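Local coordinates for tail fiber protein (Pseudomonas aeruginosa, PDB 6CL6) that probably serves as the receptor-binding tail fiber of an R-type pyocin, a contractile injection system, attaching the particle to target bacteria, at residues A[16-19]-A[20-24]; A[26-30]-A[31-35]; A[51-55]-A[56-60]; A[136-139]-A[140-144]; A[197-201]-A[202-206]. One frame throughout, in Å; residues are numbered along the deposited sequence.

Five short-range contacts illustrate how a slender trimeric fiber adapts one task, turning the chain, to different surroundings. Contacts 1 and 2 are partly buried turns near the modelled N-terminal end, where subunits interlock; they touch each other through Leu23 and Leu28. An aspartate side chain grips the turn in contact 1, whereas the hydrogen bonds of contact 2 are all backbone to backbone. Contact 3, some 21 Å from contact 2 between centres, is buried and wholly apolar across its segments, leading into strand 57-60, outermost of its sheet within the chain. Contacts 4 and 5 lie at the surface of the next sheet domain and meet through Asp141 and Trp203; there, water, charge and aromatic faces join the backbone bonds.

Contact 1 of 5, residues A[16-19]-A[20-24]; sequences PGLD and ASKLV
Asp19 OD2 is gripped twice by Ser21, once by its hydroxyl and once by its backbone. The Ser21 OG bond to Asp19 OD2 is 2.9 Å long and arrives on the anti side of the carboxylate, while Ser21 N donates to Asp19 OD2 over 3.0 Å from the other face of the carboxylate plane. The second of these is the defining bond of an Asx turn. With Asp19 CG anti to its own nitrogen (chi1 -169°), the carboxylate folds forward over the start of the 3-10 segment 20-22, and Ser21 OG, tucked between N and carbonyl carbon, turns back to meet it.

Alongside these bonds the main chain closes the same turn: Lys22 N reaches Asp19 O at 2.9 Å in a nearly straight bond of 164°. The aliphatic part of Lys22 then meets Leu18, with CG 4.0 Å from Leu18 CD1 as the two side chains cross obliquely. Bent at its two middle torsions, the lysine sends its ammonium to the carbonyl oxygens of Ile15 and Ala12 of the third subunit, and the other carboxylate oxygen of Asp19 is taken by Ser25 of the second subunit. The turn thus links two short strands: 18-19 pairs in parallel with a strand of the second subunit, and Leu23, opening strand 23-25, pairs likewise with the third.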
loop_
_atom_site.group_PDB
_atom_site.type_symbol
_atom_site.label_atom_id
_atom_site.label_comp_id
_atom_site.label_asym_id
_atom_site.label_seq_id
_atom_site.Cartn_x
_atom_site.Cartn_y
_atom_site.Cartn_z
ATOM N N PRO A 16 -70.767 80.437 10.711
ATOM C CA PRO A 16 -71.261 79.373 9.832
ATOM C C PRO A 16 -70.139 78.397 9.496
ATOM O O PRO A 16 -68.964 78.636 9.787
ATOM C CB PRO A 16 -71.709 80.132 8.584
ATOM C CG PRO A 16 -70.713 81.262 8.504
ATOM C CD PRO A 16 -70.373 81.636 9.941
ATOM N N GLY A 17 -70.527 77.289 8.870
ATOM C CA GLY A 17 -69.538 76.335 8.400
ATOM C C GLY A 17 -68.571 76.992 7.428
ATOM O O GLY A 17 -68.960 77.801 6.585
ATOM N N LEU A 18 -67.294 76.657 7.569
ATOM C CA LEU A 18 -66.230 77.260 6.793
ATOM C C LEU A 18 -65.564 76.208 5.917
ATOM O O LEU A 18 -65.501 75.028 6.274
ATOM C CB LEU A 18 -65.171 77.900 7.692
ATOM C CG LEU A 18 -65.675 78.892 8.733
ATOM C CD1 LEU A 18 -64.516 79.439 9.547
ATOM C CD2 LEU A 18 -66.434 80.018 8.054
ATOM N N ASP A 19 -65.076 76.654 4.769
ATOM C CA ASP A 19 -64.226 75.826 3.934
ATOM C C ASP A 19 -62.817 75.828 4.511
ATOM O O ASP A 19 -62.401 76.776 5.178
ATOM C CB ASP A 19 -64.205 76.344 2.498
ATOM C CG ASP A 19 -63.544 75.375 1.542
ATOM O OD1 ASP A 19 -64.211 74.396 1.128
ATOM O OD2 ASP A 19 -62.356 75.576 1.199
ATOM N N ALA A 20 -62.071 74.742 4.238
ATOM C CA ALA A 20 -60.709 74.641 4.750
ATOM C C ALA A 20 -59.844 75.791 4.259
ATOM O O ALA A 20 -58.868 76.168 4.928
ATOM C CB ALA A 20 -60.086 73.308 4.331
ATOM N N SER A 21 -60.192 76.370 3.108
ATOM C CA SER A 21 -59.435 77.496 2.574
ATOM C C SER A 21 -59.459 78.705 3.501
ATOM O O SER A 21 -58.636 79.611 3.343
ATOM C CB SER A 21 -59.997 77.897 1.210
ATOM O OG SER A 21 -61.336 78.308 1.347
ATOM N N LYS A 22 -60.377 78.740 4.462
ATOM C CA LYS A 22 -60.434 79.865 5.390
ATOM C C LYS A 22 -59.260 79.896 6.349
ATOM O O LYS A 22 -59.055 80.933 6.985
ATOM C CB LYS A 22 -61.748 79.830 6.168
ATOM C CG LYS A 22 -62.072 81.122 6.919
ATOM C CD LYS A 22 -62.277 82.315 5.977
ATOM C CE LYS A 22 -63.505 82.158 5.090
ATOM N NZ LYS A 22 -63.807 83.422 4.342
ATOM N N LEU A 23 -58.492 78.800 6.470
ATOM C CA LEU A 23 -57.288 78.780 7.306
ATOM C C LEU A 23 -56.098 79.170 6.440
ATOM O O LEU A 23 -55.619 78.370 5.629
ATOM C CB LEU A 23 -57.075 77.402 7.952
ATOM C CG LEU A 23 -57.954 76.986 9.120
ATOM C CD1 LEU A 23 -57.427 75.682 9.776
ATOM C CD2 LEU A 23 -58.066 78.059 10.181
ATOM N N VAL A 24 -55.607 80.394 6.632
ATOM C CA VAL A 24 -54.656 81.002 5.707
ATOM C C VAL A 24 -53.241 81.051 6.256
ATOM O O VAL A 24 -52.317 81.367 5.496
ATOM C CB VAL A 24 -55.109 82.424 5.290
ATOM C CG1 VAL A 24 -56.475 82.356 4.597
ATOM C CG2 VAL A 24 -55.192 83.339 6.494
#

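Contact 2 of 5, residues A[26-30]-A[31-35]; sequences GVLAE and QRLPV
A one-turn 3-10 bend, held chiefly by backbone bonds, lies in the long connection between strand 23-25 and strand 57-60 and joins Ala29 and Glu30 to Arg32 and Leu33. Two successive carbonyls are used in the i to i+3 pattern. Arg32 N donates to Ala29 O at 3.0 Å, and Leu33 N to Glu30 O at 2.9 Å; both donors stand well above the carbonyl planes, in keeping with 3-10 winding.

Side chains add a thin apolar seam. Leu28 CD1 comes within 4.3 Å of Leu33 CD2, so that the two leucines, both buried, lie against one another where the same leucines of the other subunits also gather. Within the turn, the Arg32 side chain bends at chi2 (-70°) and chi3 (84°), which brings Arg32 NH1 to 4.0 Å from Ala29 CB, a methyl that meets the guanidinium obliquely. Its NE is bonded to Gly26 O of the third subunit, and Gly26 O of this chain in turn receives Arg32 of the second.

The chemistry is divided accordingly: the local bonds set the turn, the leucines pack against their counterparts in the other subunits, and the charged guanidinium is spent on a backbone oxygen across the subunit boundary.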
loop_
_atom_site.group_PDB
_atom_site.type_symbol
_atom_site.label_atom_id
_atom_site.label_comp_id
_atom_site.label_asym_id
_atom_site.label_seq_id
_atom_site.Cartn_x
_atom_site.Cartn_y
_atom_site.Cartn_z
ATOM N N GLY A 26 -50.459 79.577 9.765
ATOM C CA GLY A 26 -50.238 78.831 10.983
ATOM C C GLY A 26 -50.184 77.327 10.769
ATOM O O GLY A 26 -50.542 76.790 9.718
ATOM N N VAL A 27 -49.703 76.642 11.797
ATOM C CA VAL A 27 -49.651 75.183 11.833
ATOM C C VAL A 27 -50.627 74.695 12.898
ATOM O O VAL A 27 -50.564 75.122 14.058
ATOM C CB VAL A 27 -48.225 74.687 12.114
ATOM C CG1 VAL A 27 -48.210 73.176 12.249
ATOM C CG2 VAL A 27 -47.266 75.134 10.990
ATOM N N LEU A 28 -51.528 73.801 12.498
ATOM C CA LEU A 28 -52.487 73.218 13.422
ATOM C C LEU A 28 -51.803 72.550 14.601
ATOM O O LEU A 28 -50.779 71.896 14.444
ATOM C CB LEU A 28 -53.321 72.172 12.667
ATOM C CG LEU A 28 -54.277 72.675 11.609
ATOM C CD1 LEU A 28 -54.694 71.557 10.691
ATOM C CD2 LEU A 28 -55.467 73.276 12.314
ATOM N N ALA A 29 -52.404 72.683 15.783
ATOM C CA ALA A 29 -52.004 71.875 16.934
ATOM C C ALA A 29 -52.219 70.403 16.607
ATOM O O ALA A 29 -53.158 70.039 15.901
ATOM C CB ALA A 29 -52.817 72.267 18.184
ATOM N N GLU A 30 -51.300 69.552 17.071
ATOM C CA GLU A 30 -51.358 68.141 16.687
ATOM C C GLU A 30 -52.661 67.483 17.140
ATOM O O GLU A 30 -53.204 66.625 16.429
ATOM C CB GLU A 30 -50.161 67.407 17.296
ATOM C CG GLU A 30 -48.803 67.946 16.800
ATOM C CD GLU A 30 -47.601 67.208 17.363
ATOM O OE1 GLU A 30 -47.775 66.101 17.908
ATOM O OE2 GLU A 30 -46.483 67.770 17.292
ATOM N N GLN A 31 -53.218 67.928 18.285
ATOM C CA GLN A 31 -54.464 67.342 18.777
ATOM C C GLN A 31 -55.629 67.560 17.821
ATOM O O GLN A 31 -56.626 66.839 17.908
ATOM C CB GLN A 31 -54.811 67.897 20.150
ATOM C CG GLN A 31 -53.881 67.484 21.288
ATOM C CD GLN A 31 -52.530 68.191 21.278
ATOM O OE1 GLN A 31 -52.380 69.298 20.750
ATOM N NE2 GLN A 31 -51.546 67.557 21.888
ATOM N N ARG A 32 -55.527 68.524 16.903
ATOM C CA ARG A 32 -56.586 68.757 15.942
ATOM C C ARG A 32 -56.602 67.711 14.823
ATOM O O ARG A 32 -57.589 67.625 14.102
ATOM C CB ARG A 32 -56.444 70.157 15.310
ATOM C CG ARG A 32 -56.411 71.318 16.281
ATOM C CD ARG A 32 -57.780 71.547 16.949
ATOM N NE ARG A 32 -58.001 70.695 18.111
ATOM C CZ ARG A 32 -57.443 70.868 19.305
ATOM N NH1 ARG A 32 -56.592 71.867 19.516
ATOM N NH2 ARG A 32 -57.728 70.032 20.289
ATOM N N LEU A 33 -55.536 66.918 14.669
ATOM C CA LEU A 33 -55.396 65.951 13.573
ATOM C C LEU A 33 -56.083 64.623 13.910
ATOM O O LEU A 33 -56.038 64.169 15.048
ATOM C CB LEU A 33 -53.928 65.663 13.290
ATOM C CG LEU A 33 -53.013 66.782 12.828
ATOM C CD1 LEU A 33 -51.657 66.165 12.505
ATOM C CD2 LEU A 33 -53.602 67.471 11.633
ATOM N N PRO A 34 -56.674 63.965 12.926
ATOM C CA PRO A 34 -57.079 62.572 13.123
ATOM C C PRO A 34 -55.869 61.790 13.634
ATOM O O PRO A 34 -54.732 62.064 13.256
ATOM C CB PRO A 34 -57.518 62.122 11.724
ATOM C CG PRO A 34 -57.890 63.381 11.018
ATOM C CD PRO A 34 -56.914 64.436 11.537
ATOM N N VAL A 35 -56.125 60.806 14.500
ATOM C CA VAL A 35 -55.044 60.250 15.297
ATOM C C VAL A 35 -54.005 59.561 14.441
ATOM O O VAL A 35 -52.808 59.626 14.759
ATOM C CB VAL A 35 -55.587 59.296 16.383
ATOM C CG1 VAL A 35 -56.422 60.082 17.400
ATOM C CG2 VAL A 35 -56.407 58.172 15.791
#

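Contact 3 of 5, residues A[51-55]-A[56-60]; sequences NTATV and PLMLT
The methyl end of Met58 is the bump of this contact, and the inner side of the bend at Ala53 and Val55 is the hollow that receives it. Met58 CE rests 3.5 Å from Ala53 CB, a close methyl-to-methyl fit, and also lies 3.8 Å from Ala53 CA. Val55 CG2 forms the other wall, more loosely, at 4.3 Å from Met58 CE. Two torsions shape the bump: Met58 CG sits between the nitrogen and carbonyl carbon of its own residue (chi1 60°), and the final bend at chi3 (52°) folds the methyl back toward the incoming chain.

At the apex the shape is set by neighbours in sequence. The CD corner of the Pro56 ring abuts Val55, with Pro56 CD 3.5 Å from Val55 CB, and Val55 CG2 also rests 3.5 Å from Leu57 O. The path swings from the loop into strand 57-60, which pairs with strand 72-79; Met58 additionally packs on Ile74 of that strand, and Ala53 on Ser76. On the outer side of the bend, Pro56 packs on Arg38 of the third subunit.

No hydrogen bond joins the two segments. Arg112 instead bonds the carbonyl oxygens of Asn51 and Ala53, so the loop's polar backbone is served from outside, while Met58 meets the loop through methyl groups, a contact made by van der Waals packing, close at Ala53 and looser at Val55.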
loop_
_atom_site.group_PDB
_atom_site.type_symbol
_atom_site.label_atom_id
_atom_site.label_comp_id
_atom_site.label_asym_id
_atom_site.label_seq_id
_atom_site.Cartn_x
_atom_site.Cartn_y
_atom_site.Cartn_z
ATOM N N ASN A 51 -57.875 43.330 6.612
ATOM C CA ASN A 51 -58.382 43.169 5.252
ATOM C C ASN A 51 -59.364 44.280 4.882
ATOM O O ASN A 51 -59.491 44.639 3.698
ATOM C CB ASN A 51 -59.083 41.815 5.088
ATOM C CG ASN A 51 -58.127 40.660 4.918
ATOM O OD1 ASN A 51 -56.960 40.691 5.354
ATOM N ND2 ASN A 51 -58.614 39.610 4.254
ATOM N N THR A 52 -60.059 44.834 5.869
ATOM C CA THR A 52 -61.047 45.868 5.622
ATOM C C THR A 52 -60.560 47.234 6.083
ATOM O O THR A 52 -61.372 48.154 6.326
ATOM C CB THR A 52 -62.401 45.498 6.270
ATOM O OG1 THR A 52 -62.256 45.303 7.678
ATOM C CG2 THR A 52 -62.920 44.246 5.654
ATOM N N ALA A 53 -59.241 47.411 6.143
ATOM C CA ALA A 53 -58.666 48.674 6.585
ATOM C C ALA A 53 -59.077 49.844 5.689
ATOM O O ALA A 53 -59.096 49.746 4.462
ATOM C CB ALA A 53 -57.140 48.558 6.600
ATOM N N THR A 54 -59.390 50.988 6.339
ATOM C CA THR A 54 -59.667 52.219 5.630
ATOM C C THR A 54 -58.925 53.403 6.221
ATOM O O THR A 54 -59.156 54.527 5.784
ATOM C CB THR A 54 -61.182 52.554 5.627
ATOM O OG1 THR A 54 -61.575 52.816 6.985
ATOM C CG2 THR A 54 -61.992 51.451 5.059
ATOM N N VAL A 55 -58.075 53.194 7.223
ATOM C CA VAL A 55 -57.249 54.253 7.784
ATOM C C VAL A 55 -55.794 53.833 7.623
ATOM O O VAL A 55 -55.498 52.624 7.548
ATOM C CB VAL A 55 -57.612 54.518 9.247
ATOM C CG1 VAL A 55 -59.056 55.003 9.338
ATOM C CG2 VAL A 55 -57.423 53.247 10.086
ATOM N N PRO A 56 -54.857 54.780 7.567
ATOM C CA PRO A 56 -53.492 54.420 7.189
ATOM C C PRO A 56 -52.669 53.804 8.286
ATOM O O PRO A 56 -51.590 53.300 7.991
ATOM C CB PRO A 56 -52.892 55.749 6.727
ATOM C CG PRO A 56 -53.718 56.809 7.388
ATOM C CD PRO A 56 -55.106 56.234 7.495
ATOM N N LEU A 57 -53.167 53.740 9.517
ATOM C CA LEU A 57 -52.460 53.104 10.611
ATOM C C LEU A 57 -53.471 52.461 11.558
ATOM O O LEU A 57 -54.458 53.084 11.947
ATOM C CB LEU A 57 -51.567 54.130 11.339
ATOM C CG LEU A 57 -50.733 53.599 12.496
ATOM C CD1 LEU A 57 -49.660 52.692 12.044
ATOM C CD2 LEU A 57 -50.141 54.716 13.273
ATOM N N MET A 58 -53.254 51.184 11.868
ATOM C CA MET A 58 -53.993 50.494 12.908
ATOM C C MET A 58 -53.021 49.581 13.651
ATOM O O MET A 58 -51.873 49.358 13.224
ATOM C CB MET A 58 -55.152 49.673 12.356
ATOM C CG MET A 58 -54.698 48.595 11.386
ATOM S SD MET A 58 -56.060 47.641 10.692
ATOM C CE MET A 58 -57.146 48.923 10.081
ATOM N N LEU A 59 -53.474 49.088 14.799
ATOM C CA LEU A 59 -52.761 48.104 15.611
ATOM C C LEU A 59 -53.735 46.960 15.879
ATOM O O LEU A 59 -54.846 47.202 16.349
ATOM C CB LEU A 59 -52.281 48.678 16.931
ATOM C CG LEU A 59 -51.704 47.745 18.022
ATOM C CD1 LEU A 59 -50.393 47.122 17.582
ATOM C CD2 LEU A 59 -51.532 48.505 19.316
ATOM N N THR A 60 -53.338 45.727 15.564
ATOM C CA THR A 60 -54.298 44.652 15.672
ATOM C C THR A 60 -53.568 43.328 15.797
ATOM O O THR A 60 -52.467 43.160 15.281
ATOM C CB THR A 60 -55.246 44.626 14.461
ATOM O OG1 THR A 60 -56.140 43.535 14.555
ATOM C CG2 THR A 60 -54.477 44.568 13.173
#

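Contact 4 of 5, residues A[136-139]-A[140-144]; sequences GGVN and LDSMV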
loop_
_atom_site.group_PDB
_atom_site.type_symbol
_atom_site.label_atom_id
_atom_site.label_comp_id
_atom_site.label_asym_id
_atom_site.label_seq_id
_atom_site.Cartn_x
_atom_site.Cartn_y
_atom_site.Cartn_z
ATOM N N GLY A 136 -21.705 26.340 25.620
ATOM C CA GLY A 136 -21.515 24.956 26.010
ATOM C C GLY A 136 -22.840 24.236 26.167
ATOM O O GLY A 136 -23.916 24.818 26.169
ATOM N N GLY A 137 -22.751 22.920 26.276
ATOM C CA GLY A 137 -23.919 22.109 26.598
ATOM C C GLY A 137 -24.965 21.931 25.518
ATOM O O GLY A 137 -26.043 21.391 25.813
ATOM N N VAL A 138 -24.694 22.329 24.278
ATOM C CA VAL A 138 -25.708 22.280 23.241
ATOM C C VAL A 138 -25.785 20.886 22.649
ATOM O O VAL A 138 -24.769 20.286 22.298
ATOM C CB VAL A 138 -25.442 23.326 22.143
ATOM C CG1 VAL A 138 -26.463 23.216 21.054
ATOM C CG2 VAL A 138 -25.420 24.722 22.739
ATOM N N ASN A 139 -27.003 20.373 22.534
ATOM C CA ASN A 139 -27.279 19.159 21.774
ATOM C C ASN A 139 -27.639 19.563 20.346
ATOM O O ASN A 139 -28.677 20.219 20.110
ATOM C CB ASN A 139 -28.410 18.389 22.435
ATOM C CG ASN A 139 -28.638 17.036 21.806
ATOM O OD1 ASN A 139 -28.207 16.740 20.660
ATOM N ND2 ASN A 139 -29.311 16.177 22.542
ATOM N N LEU A 140 -26.786 19.200 19.388
ATOM C CA LEU A 140 -27.026 19.631 18.028
ATOM C C LEU A 140 -28.316 19.073 17.472
ATOM O O LEU A 140 -28.829 19.615 16.494
ATOM C CB LEU A 140 -25.868 19.248 17.101
ATOM C CG LEU A 140 -24.526 19.905 17.421
ATOM C CD1 LEU A 140 -23.574 19.756 16.249
ATOM C CD2 LEU A 140 -24.640 21.383 17.783
ATOM N N ASP A 141 -28.857 18.008 18.085
ATOM C CA ASP A 141 -30.171 17.523 17.700
ATOM C C ASP A 141 -31.248 18.573 17.931
ATOM O O ASP A 141 -32.348 18.455 17.379
ATOM C CB ASP A 141 -30.554 16.253 18.496
ATOM C CG ASP A 141 -29.828 15.005 18.034
ATOM O OD1 ASP A 141 -28.913 15.097 17.212
ATOM O OD2 ASP A 141 -30.190 13.865 18.512
ATOM N N SER A 142 -30.974 19.564 18.760
ATOM C CA SER A 142 -31.951 20.633 19.021
ATOM C C SER A 142 -31.863 21.777 18.014
ATOM O O SER A 142 -32.674 22.698 18.059
ATOM C CB SER A 142 -31.744 21.191 20.433
ATOM O OG SER A 142 -30.565 22.006 20.479
ATOM N N MET A 143 -30.888 21.748 17.117
ATOM C CA MET A 143 -30.696 22.825 16.144
ATOM C C MET A 143 -31.458 22.442 14.877
ATOM O O MET A 143 -30.917 21.860 13.931
ATOM C CB MET A 143 -29.218 23.045 15.892
ATOM C CG MET A 143 -28.423 23.380 17.142
ATOM S SD MET A 143 -28.936 24.887 17.990
ATOM C CE MET A 143 -28.426 26.121 16.773
ATOM N N VAL A 144 -32.762 22.761 14.884
ATOM C CA VAL A 144 -33.663 22.247 13.850
ATOM C C VAL A 144 -34.309 23.365 13.038
ATOM O O VAL A 144 -35.305 23.147 12.369
ATOM C CB VAL A 144 -34.736 21.340 14.479
ATOM C CG1 VAL A 144 -34.095 20.038 14.994
ATOM C CG2 VAL A 144 -35.437 22.058 15.623
HETATM O O HOH W 1 -29.415 21.591 23.615
HETATM O O HOH W 2 -30.453 13.838 21.304
#
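Two first torsions set this turn: that of Asn139 (chi1 -173°, CG anti to its nitrogen) carries its amide to Asp141 N, and that of Ser142 (chi1 74°) turns OG back to Asn139 O. The amide oxygen accepts from the backbone two residues on, Asp141 N to Asn139 OD1 at 2.9 Å, which makes an Asx turn at the start of the 3-10 segment 140-142. Asn139 O is held doubly, by Ser142 N at 2.7 Å and by Ser142 OG at 2.6 Å; the hydroxyl arrives in the carbonyl plane, the N-H from above it.

One water joins the side chains of Asn139 and Asp141, accepting a hydrogen bond from Asn139 ND2 at 2.9 Å and donating one to Asp141 OD2 at 2.8 Å. Apart from the polar groups, Val138 CG1 reaches Leu140 CD2 at 4.2 Å, the two side chains crossing at about a right angle, and Met143 SD at 4.3 Å. Met143 itself centres an inverse gamma turn leading toward strand 147-151.

Asp141 also makes a salt bridge to Arg196, and Asn162 donates to Asn139 OD1. A short loop is thereby fixed from within by its own amide and hydroxyl, and tied to the sheet by a charge pair that probably keeps Asp141 ionised.

Contact 5 of 5, residues A[197-201]-A[202-206]; sequences CRHSN and TWFPW. With EDO (1,2-ethanediol), chain T.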
loop_
_atom_site.group_PDB
_atom_site.type_symbol
_atom_site.label_atom_id
_atom_site.label_comp_id
_atom_site.label_asym_id
_atom_site.label_seq_id
_atom_site.Cartn_x
_atom_site.Cartn_y
_atom_site.Cartn_z
ATOM N N CYS A 197 -28.579 14.175 8.367
ATOM C CA CYS A 197 -29.975 14.554 8.186
ATOM C C CYS A 197 -30.861 13.892 9.229
ATOM O O CYS A 197 -30.742 12.674 9.470
ATOM C CB CYS A 197 -30.477 14.128 6.794
ATOM S SG CYS A 197 -32.192 14.567 6.391
ATOM N N ARG A 198 -31.791 14.678 9.792
ATOM C CA ARG A 198 -32.873 14.119 10.608
ATOM C C ARG A 198 -34.011 13.729 9.692
ATOM O O ARG A 198 -34.677 14.600 9.099
ATOM C CB ARG A 198 -33.343 15.085 11.676
ATOM C CG ARG A 198 -34.239 14.367 12.710
ATOM C CD ARG A 198 -34.864 15.341 13.661
ATOM N NE ARG A 198 -35.992 16.016 13.036
ATOM C CZ ARG A 198 -36.708 16.965 13.632
ATOM N NH1 ARG A 198 -36.409 17.353 14.851
ATOM N NH2 ARG A 198 -37.701 17.533 12.978
ATOM N N HIS A 199 -34.260 12.432 9.585
ATOM C CA HIS A 199 -35.282 11.918 8.668
ATOM C C HIS A 199 -36.423 11.357 9.509
ATOM O O HIS A 199 -36.209 10.450 10.315
ATOM C CB HIS A 199 -34.725 10.841 7.748
ATOM C CG HIS A 199 -35.778 10.206 6.898
ATOM N ND1 HIS A 199 -35.987 8.849 6.854
ATOM C CD2 HIS A 199 -36.721 10.757 6.104
ATOM C CE1 HIS A 199 -36.992 8.590 6.040
ATOM N NE2 HIS A 199 -37.452 9.730 5.568
ATOM N N SER A 200 -37.620 11.911 9.335
ATOM C CA SER A 200 -38.802 11.536 10.130
ATOM C C SER A 200 -38.443 11.409 11.597
ATOM O O SER A 200 -38.741 10.411 12.265
ATOM C CB SER A 200 -39.435 10.261 9.591
ATOM O OG SER A 200 -40.105 10.537 8.371
ATOM N N ASN A 201 -37.756 12.431 12.085
ATOM C CA ASN A 201 -37.433 12.649 13.489
ATOM C C ASN A 201 -36.349 11.729 14.033
ATOM O O ASN A 201 -36.096 11.752 15.235
ATOM C CB ASN A 201 -38.700 12.539 14.359
ATOM C CG ASN A 201 -39.772 13.583 13.971
ATOM O OD1 ASN A 201 -39.574 14.775 14.153
ATOM N ND2 ASN A 201 -40.906 13.110 13.434
ATOM N N THR A 202 -35.661 10.969 13.183
ATOM C CA THR A 202 -34.512 10.163 13.610
ATOM C C THR A 202 -33.267 10.609 12.853
ATOM O O THR A 202 -33.273 10.644 11.637
ATOM C CB THR A 202 -34.765 8.673 13.361
ATOM O OG1 THR A 202 -35.915 8.253 14.115
ATOM C CG2 THR A 202 -33.563 7.839 13.776
ATOM N N TRP A 203 -32.202 10.921 13.588
ATOM C CA TRP A 203 -30.973 11.389 12.951
ATOM C C TRP A 203 -30.169 10.229 12.385
ATOM O O TRP A 203 -29.894 9.247 13.073
ATOM C CB TRP A 203 -30.121 12.168 13.933
ATOM C CG TRP A 203 -30.724 13.449 14.375
ATOM C CD1 TRP A 203 -31.514 13.637 15.472
ATOM C CD2 TRP A 203 -30.578 14.737 13.752
ATOM N NE1 TRP A 203 -31.898 14.958 15.565
ATOM C CE2 TRP A 203 -31.325 15.659 14.532
ATOM C CE3 TRP A 203 -29.880 15.205 12.624
ATOM C CZ2 TRP A 203 -31.407 17.014 14.214
ATOM C CZ3 TRP A 203 -29.984 16.582 12.298
ATOM C CH2 TRP A 203 -30.730 17.445 13.089
ATOM N N PHE A 204 -29.816 10.338 11.116
ATOM C CA PHE A 204 -28.783 9.500 10.523
ATOM C C PHE A 204 -27.433 9.832 11.125
ATOM O O PHE A 204 -27.228 10.939 11.617
ATOM C CB PHE A 204 -28.737 9.703 9.011
ATOM C CG PHE A 204 -29.746 8.898 8.257
ATOM C CD1 PHE A 204 -29.511 7.551 7.995
ATOM C CD2 PHE A 204 -30.910 9.472 7.783
ATOM C CE1 PHE A 204 -30.428 6.792 7.288
ATOM C CE2 PHE A 204 -31.822 8.714 7.078
ATOM C CZ PHE A 204 -31.586 7.370 6.836
ATOM N N PRO A 205 -26.485 8.881 11.070
ATOM C CA PRO A 205 -25.124 9.150 11.555
ATOM C C PRO A 205 -24.449 10.225 10.749
ATOM O O PRO A 205 -24.705 10.384 9.555
ATOM C CB PRO A 205 -24.390 7.807 11.373
ATOM C CG PRO A 205 -25.468 6.785 11.202
ATOM C CD PRO A 205 -26.616 7.509 10.537
ATOM N N TRP A 206 -23.536 10.957 11.413
ATOM C CA TRP A 206 -22.703 11.903 10.672
ATOM C C TRP A 206 -21.862 11.139 9.648
ATOM O O TRP A 206 -21.386 10.032 9.923
ATOM C CB TRP A 206 -21.802 12.676 11.621
ATOM C CG TRP A 206 -22.467 13.712 12.474
ATOM C CD1 TRP A 206 -22.801 13.605 13.801
ATOM C CD2 TRP A 206 -22.802 15.053 12.079
ATOM N NE1 TRP A 206 -23.364 14.794 14.239
ATOM C CE2 TRP A 206 -23.363 15.693 13.199
ATOM C CE3 TRP A 206 -22.724 15.752 10.869
ATOM C CZ2 TRP A 206 -23.839 17.010 13.148
ATOM C CZ3 TRP A 206 -23.170 17.050 10.812
ATOM C CH2 TRP A 206 -23.725 17.677 11.941
HETATM C C1 EDO T . -37.374 9.449 2.043
HETATM O O1 EDO T . -38.213 8.797 2.995
HETATM C C2 EDO T . -36.995 8.439 0.960
HETATM O O2 EDO T . -38.063 8.371 0.010
HETATM O O HOH W 3 -34.215 16.641 16.780
#
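Thr202 exchanges two backbone bonds with His199: Thr202 N donates to His199 O at 3.0 Å, and His199 N to Thr202 O at 2.9 Å. One residue further on, the Trp203 ring lies broadside to Arg198. Arg198 CB stands over the centre of its six-membered ring, 3.4 Å from the centroid and only 7° off the ring normal, a CH-pi contact. The arginine chain continues along the indole, with CD 3.5 Å from Trp203 NE1, then bends at chi3 (78°) so that NH1 and Trp203 NE1 can both donate to one water; its NH2 is bonded to Ser178 O.

These pairings belong to a beta hairpin with a two-residue loop (Ser200, Asn201), whose type I' turn runs from His199 to Thr202 and joins strands 193-199 and 202-208; Arg198 and Trp203 form its non-hydrogen-bonded pair, sharing one face of the sheet.

Cys197 contributes its carbonyl: Phe204 N donates to Cys197 O at 3.0 Å, and the same oxygen lies at the edge of the Phe204 ring, in its plane, 3.6 Å from CD2. Phe204 CE2 also meets His199 CB, at 3.7 Å, the two side chains running side by side. Beyond that pair, Tyr188 of the third subunit meets the His199 imidazole edge-to-face, and a bound ethanediol accepts a weak bond from His199 NE2.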